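Local coordinates for axin interactor, dorsalization-associated protein (Danio rerio, PDB 2QZQ), which acts as a ventralizing factor in embryogenesis, binding axin and disrupting its homodimerization to block axin-mediated JNK activation, the chain here being its C-terminal C2 domain, at residues R59-D62 with T63-H66; H92-P95 with K96-F99; M108-D111 with E112-P115. All coordinates share one frame; numbering follows the deposited sequence.

Interaction 1 (R59-D62 with T63-H66)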
# COMPACT_ATOMS: atom_id res chain seq x y z
N ARG A 59 -4.09 1.74 16.33
CA ARG A 59 -5.43 1.22 16.53
C ARG A 59 -5.50 -0.23 16.06
O ARG A 59 -5.75 -0.50 14.88
CB ARG A 59 -6.48 2.11 15.83
CG ARG A 59 -6.49 3.59 16.30
CD ARG A 59 -7.14 4.51 15.23
NE ARG A 59 -8.46 4.01 14.86
CZ ARG A 59 -9.01 4.17 13.66
NH1 ARG A 59 -8.36 4.80 12.68
NH2 ARG A 59 -10.22 3.68 13.44
N LYS A 60 -5.26 -1.16 16.99
CA LYS A 60 -5.15 -2.59 16.68
C LYS A 60 -6.33 -3.35 17.27
O LYS A 60 -6.81 -3.02 18.36
CB LYS A 60 -3.82 -3.18 17.23
CG LYS A 60 -2.53 -2.47 16.76
CD LYS A 60 -1.32 -3.40 16.89
CE LYS A 60 -1.16 -3.99 18.31
NZ LYS A 60 0.21 -4.55 18.50
N GLU A 61 -6.81 -4.32 16.52
CA GLU A 61 -7.86 -5.24 16.95
C GLU A 61 -7.25 -6.61 16.70
O GLU A 61 -6.12 -6.70 16.19
CB GLU A 61 -9.15 -5.08 16.11
CG GLU A 61 -9.77 -3.68 16.09
CD GLU A 61 -11.12 -3.57 15.32
OE1 GLU A 61 -11.43 -4.39 14.41
OE2 GLU A 61 -11.87 -2.62 15.63
N ASP A 62 -7.97 -7.67 17.03
CA ASP A 62 -7.51 -9.03 16.83
C ASP A 62 -7.11 -9.29 15.36
O ASP A 62 -6.03 -9.82 15.08
CB ASP A 62 -8.60 -10.02 17.22
CG ASP A 62 -8.89 -10.06 18.73
OD1 ASP A 62 -8.32 -9.26 19.52
OD2 ASP A 62 -9.71 -10.92 19.11
N THR A 63 -8.00 -8.92 14.43
CA THR A 63 -7.76 -9.25 13.02
C THR A 63 -7.68 -8.03 12.08
O THR A 63 -7.55 -8.20 10.87
CB THR A 63 -8.79 -10.27 12.49
OG1 THR A 63 -10.09 -9.69 12.54
CG2 THR A 63 -8.80 -11.52 13.33
N TYR A 64 -7.72 -6.82 12.64
CA TYR A 64 -7.53 -5.61 11.86
C TYR A 64 -6.61 -4.61 12.53
O TYR A 64 -6.59 -4.47 13.75
CB TYR A 64 -8.87 -4.92 11.52
CG TYR A 64 -9.67 -5.67 10.49
CD1 TYR A 64 -9.47 -5.44 9.13
CD2 TYR A 64 -10.59 -6.64 10.88
CE1 TYR A 64 -10.18 -6.18 8.18
CE2 TYR A 64 -11.31 -7.39 9.94
CZ TYR A 64 -11.11 -7.13 8.59
OH TYR A 64 -11.80 -7.85 7.66
N ILE A 65 -5.83 -3.91 11.71
CA ILE A 65 -5.12 -2.73 12.13
C ILE A 65 -5.71 -1.60 11.33
O ILE A 65 -5.73 -1.64 10.10
CB ILE A 65 -3.60 -2.88 11.88
CG1 ILE A 65 -3.03 -3.93 12.84
CG2 ILE A 65 -2.86 -1.54 12.06
CD1 ILE A 65 -1.89 -4.69 12.25
N HIS A 66 -6.22 -0.60 12.05
CA HIS A 66 -6.80 0.60 11.44
C HIS A 66 -5.74 1.68 11.26
O HIS A 66 -4.97 1.97 12.19
CB HIS A 66 -8.00 1.09 12.26
CG HIS A 66 -9.09 0.07 12.35
ND1 HIS A 66 -9.09 -0.95 13.27
CD2 HIS A 66 -10.17 -0.14 11.56
CE1 HIS A 66 -10.13 -1.74 13.06
NE2 HIS A 66 -10.80 -1.26 12.03
O HOH W 1 -3.85 3.76 13.93
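Arg59 lays its guanidinium over the CB of His66, with CZ of Arg59 3.5 Å from that carbon, which sits above the centre of the planar group. The two side chains cross at about a right angle, yet the guanidinium and imidazole planes are only 27° apart. The arginine chain turns at its third torsion (chi3 53°), which folds the charged group back across His66 while NH1 reaches on to Ser68 OG. These residues face each other across a beta hairpin that pairs strand 59-60, at the edge of the C2 sheet, with strand 64-72, inside the part of the protein that probably binds axin. His66 N donates to Arg59 O at 2.9 Å, and Glu61 N to Tyr64 O at 2.8 Å, closing the turn over Asp62 and Thr63. One water bridges Arg59 N and His66 O. The Glu61 carboxylate stands almost perpendicular to the Tyr64 ring, its OE1 3.9 Å from Tyr64 CB; that ring makes a cation-pi contact with Lys22. Tyr64 N is buried here without a hydrogen-bond partner. On the opposite face of the hairpin, Lys60 CG meets Ile65 CG1 at 4.2 Å, and the lysine then runs on to Cys31 O.

Interaction 2 (H92-P95 with K96-F99); sequences HYKP and KKRF
A tight four-residue hairpin loop, Pro95 to Arg98, joins strand 85-94 to strand 99-109 and brings Tyr93 against Arg98 and Lys94 against Phe99. Its centre is the carbonyl oxygen of Lys94, gripped by two backbone donors. Arg98 N comes to Lys94 O at 2.8 Å, nearly in line with the C=O bond, although its N-H is bent from the ideal direction. Lys97 N reaches the same Lys94 O at 3.0 Å from well above the carbonyl plane, so the two donors approach differently. A third bond, Lys94 N to Phe99 O at 3.0 Å, is almost straight at the hydrogen (174°) and closes the base of the loop.

On one side, Tyr93 and Arg98 run side by side in the same direction. With CG opposite its backbone N (chi1 176°), Tyr93 carries its ring along the turn until OH lies 3.3 Å from Arg98 CA. The hydroxyl also lies over a face of the guanidinium, Tyr93 OH being 3.6 Å from Arg98 NH1; this is a packing contact, with the ring and guanidinium planes nearly perpendicular (86°). The side chains of Tyr93 and Pro95 both touch Ile32.

On the other side, Lys97 CB rests 3.6 Å above the plane of the Phe99 ring, offset toward its rim, and approaches Lys94 CB at 4.0 Å. Lys94 NZ and Lys97 NZ lie 6.7 Å apart and are not in contact, so any repulsion between them is probably modest.

Pro95, Lys96 and Lys97 have right-handed helical backbone angles and Arg98 left-handed ones. That sequence of conformations, a type I turn over Pro95 and Lys96, extended by Lys97 and ended by the left-handed Arg98, is the pattern of four-residue beta-hairpin loops between neighbouring antiparallel strands.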
# COMPACT_ATOMS: atom_id res chain seq x y z
N HIS A 92 6.44 -4.57 10.17
CA HIS A 92 6.24 -4.64 11.61
C HIS A 92 7.55 -5.06 12.28
O HIS A 92 8.47 -5.62 11.62
CB HIS A 92 5.04 -5.56 11.98
CG HIS A 92 5.27 -7.01 11.69
ND1 HIS A 92 5.51 -7.50 10.42
CD2 HIS A 92 5.33 -8.09 12.51
CE1 HIS A 92 5.70 -8.80 10.47
NE2 HIS A 92 5.59 -9.19 11.73
N TYR A 93 7.63 -4.78 13.57
CA TYR A 93 8.84 -5.05 14.36
C TYR A 93 8.76 -6.46 14.92
O TYR A 93 7.80 -6.78 15.61
CB TYR A 93 8.92 -4.06 15.53
CG TYR A 93 10.09 -4.34 16.46
CD1 TYR A 93 11.38 -4.03 16.06
CD2 TYR A 93 9.89 -4.91 17.72
CE1 TYR A 93 12.49 -4.27 16.90
CE2 TYR A 93 10.98 -5.15 18.57
CZ TYR A 93 12.28 -4.84 18.15
OH TYR A 93 13.37 -5.08 18.98
N LYS A 94 9.78 -7.28 14.65
CA LYS A 94 9.80 -8.67 15.17
C LYS A 94 10.66 -8.71 16.43
O LYS A 94 11.90 -8.57 16.36
CB LYS A 94 10.35 -9.64 14.12
CG LYS A 94 9.43 -9.83 12.91
CD LYS A 94 10.04 -10.86 11.98
CE LYS A 94 9.30 -12.20 12.02
NZ LYS A 94 9.58 -12.95 10.73
N PRO A 95 10.02 -8.87 17.61
CA PRO A 95 10.79 -8.70 18.85
C PRO A 95 11.88 -9.73 19.10
O PRO A 95 12.86 -9.43 19.82
CB PRO A 95 9.71 -8.78 19.95
CG PRO A 95 8.42 -8.58 19.24
CD PRO A 95 8.61 -9.16 17.88
N LYS A 96 11.71 -10.95 18.58
CA LYS A 96 12.76 -11.98 18.69
C LYS A 96 13.97 -11.71 17.78
O LYS A 96 15.03 -12.30 17.97
CB LYS A 96 12.21 -13.39 18.44
CG LYS A 96 11.37 -13.98 19.60
CD LYS A 96 10.67 -15.29 19.19
CE LYS A 96 9.93 -15.92 20.38
NZ LYS A 96 8.67 -15.18 20.62
N LYS A 97 13.80 -10.85 16.77
CA LYS A 97 14.81 -10.61 15.75
C LYS A 97 15.40 -9.22 15.91
O LYS A 97 16.50 -8.95 15.45
CB LYS A 97 14.20 -10.72 14.34
CG LYS A 97 13.65 -12.09 14.00
CD LYS A 97 14.73 -13.17 14.04
CE LYS A 97 14.18 -14.50 13.59
NZ LYS A 97 15.28 -15.42 13.20
N ARG A 98 14.67 -8.36 16.59
CA ARG A 98 15.07 -6.98 16.81
C ARG A 98 15.26 -6.19 15.50
O ARG A 98 16.11 -5.29 15.41
CB ARG A 98 16.33 -6.93 17.69
CG ARG A 98 16.16 -7.72 18.98
CD ARG A 98 17.40 -7.55 19.90
NE ARG A 98 17.69 -6.14 20.11
CZ ARG A 98 16.94 -5.34 20.84
NH1 ARG A 98 15.88 -5.86 21.43
NH2 ARG A 98 17.24 -4.04 20.99
N PHE A 99 14.47 -6.53 14.47
CA PHE A 99 14.42 -5.68 13.29
C PHE A 99 13.01 -5.66 12.70
O PHE A 99 12.16 -6.45 13.08
CB PHE A 99 15.45 -6.11 12.23
CG PHE A 99 15.33 -7.54 11.76
CD1 PHE A 99 16.39 -8.42 11.92
CD2 PHE A 99 14.18 -7.99 11.11
CE1 PHE A 99 16.30 -9.76 11.46
CE2 PHE A 99 14.07 -9.31 10.65
CZ PHE A 99 15.14 -10.19 10.83

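Interaction 3 (M108-D111 with E112-P115)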
# COMPACT_ATOMS: atom_id res chain seq x y z
N MSE A 108 -1.62 -2.81 -6.82
CA MSE A 108 -2.66 -2.54 -7.80
C MSE A 108 -2.08 -2.03 -9.10
O MSE A 108 -1.22 -1.14 -9.09
CB MSE A 108 -3.76 -1.62 -7.25
CG MSE A 108 -3.32 -0.34 -6.58
SE MSE A 108 -4.97 0.65 -5.97
CE MSE A 108 -5.24 1.55 -7.39
N GLU A 109 -2.54 -2.61 -10.21
CA GLU A 109 -2.18 -2.18 -11.55
C GLU A 109 -2.90 -0.88 -11.94
O GLU A 109 -3.87 -0.48 -11.30
CB GLU A 109 -2.47 -3.28 -12.59
CG GLU A 109 -1.77 -4.67 -12.38
CD GLU A 109 -0.24 -4.67 -12.60
OE1 GLU A 109 0.34 -3.70 -13.14
OE2 GLU A 109 0.41 -5.68 -12.24
N MSE A 110 -2.42 -0.23 -12.99
CA MSE A 110 -2.99 1.06 -13.43
C MSE A 110 -4.48 1.00 -13.76
O MSE A 110 -5.24 1.93 -13.45
CB MSE A 110 -2.24 1.56 -14.67
CG MSE A 110 -0.80 1.96 -14.42
SE MSE A 110 -0.54 3.32 -12.99
CE MSE A 110 -2.08 4.28 -12.90
N ASP A 111 -4.91 -0.11 -14.37
CA ASP A 111 -6.30 -0.28 -14.79
C ASP A 111 -7.26 -0.53 -13.61
O ASP A 111 -8.49 -0.60 -13.79
CB ASP A 111 -6.42 -1.34 -15.92
CG ASP A 111 -6.12 -2.77 -15.46
OD1 ASP A 111 -5.70 -3.02 -14.31
OD2 ASP A 111 -6.34 -3.69 -16.28
N GLU A 112 -6.69 -0.64 -12.40
CA GLU A 112 -7.47 -0.76 -11.17
C GLU A 112 -7.72 0.56 -10.45
O GLU A 112 -8.41 0.60 -9.42
CB GLU A 112 -6.79 -1.72 -10.19
CG GLU A 112 -6.68 -3.13 -10.71
CD GLU A 112 -6.08 -4.04 -9.68
OE1 GLU A 112 -6.84 -4.48 -8.81
OE2 GLU A 112 -4.86 -4.31 -9.74
N ILE A 113 -7.16 1.64 -10.99
CA ILE A 113 -7.37 2.97 -10.43
C ILE A 113 -8.72 3.48 -10.90
O ILE A 113 -8.91 3.69 -12.10
CB ILE A 113 -6.23 3.94 -10.82
CG1 ILE A 113 -4.89 3.42 -10.29
CG2 ILE A 113 -6.54 5.34 -10.26
CD1 ILE A 113 -3.68 4.19 -10.74
N LYS A 114 -9.64 3.63 -9.94
CA LYS A 114 -11.03 4.03 -10.13
C LYS A 114 -11.53 4.56 -8.78
O LYS A 114 -11.06 4.11 -7.73
CB LYS A 114 -11.89 2.84 -10.63
CG LYS A 114 -12.10 1.72 -9.62
CD LYS A 114 -13.20 0.72 -10.03
CE LYS A 114 -13.28 -0.51 -9.08
NZ LYS A 114 -12.67 -0.36 -7.70
N PRO A 115 -12.47 5.53 -8.78
CA PRO A 115 -12.96 6.10 -7.52
C PRO A 115 -13.63 5.09 -6.59
O PRO A 115 -14.20 4.10 -7.05
CB PRO A 115 -13.97 7.16 -8.00
CG PRO A 115 -14.35 6.75 -9.35
CD PRO A 115 -13.13 6.14 -9.95
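Glu112 has its CG beside the backbone N (chi1 -62°) and an extended chain beyond (chi2 -177°), which carries its carboxylate back to the backbone of Glu109. Its OE2 accepts Glu109 N at 2.9 Å, on the anti side and somewhat out of the carboxylate plane, and passes 3.4 Å from Met108 CA. In Met108, a selenomethionine, rotation about the CG-SE bond (chi3 -90°) brings CE onto Ile113, where it packs tightly at 3.5 Å from CG1 as the two chains cross at about a right angle. Two successive 3-10-type bonds wind the backbone where strand 99-109 ends: Glu112 N to Glu109 O at 3.0 Å and Ile113 N to Met110 O at 3.1 Å. Gln148 of strand 144-151 binds Glu112 O and touches Met108 and Ile113. With an alanine here in place of Glu112, Glu109 N would probably lose its acceptor and the start of the turn would be less firmly fixed. The carboxylate of Glu109 is engaged by Arg131 in a salt bridge. Because Asp111 OD1 lies 4.8 Å from Glu112 OE2, the neighbouring negative charges probably raise the proton affinity of Glu112, whereas the donated N-H would offset part of that effect.

How the interactions relate
From the N terminus the three contacts come in series, each closing its own short loop, with none nested in or crossing another. Interaction 1 turns the chain from edge strand 59-60 into strand 64-72. Interaction 2 then reverses it between strands 85-94 and 99-109, neighbours in the same antiparallel sheet. Interaction 3 follows at the far end of strand 99-109, where the chain leaves for strand 116-124. Interactions 2 and 3 thus mark the two ends of one strand, on opposite sides of the chain's centre, their centres about 33 Å apart. Interactions 1 and 2 come within about 7 Å between nearest atoms without touching.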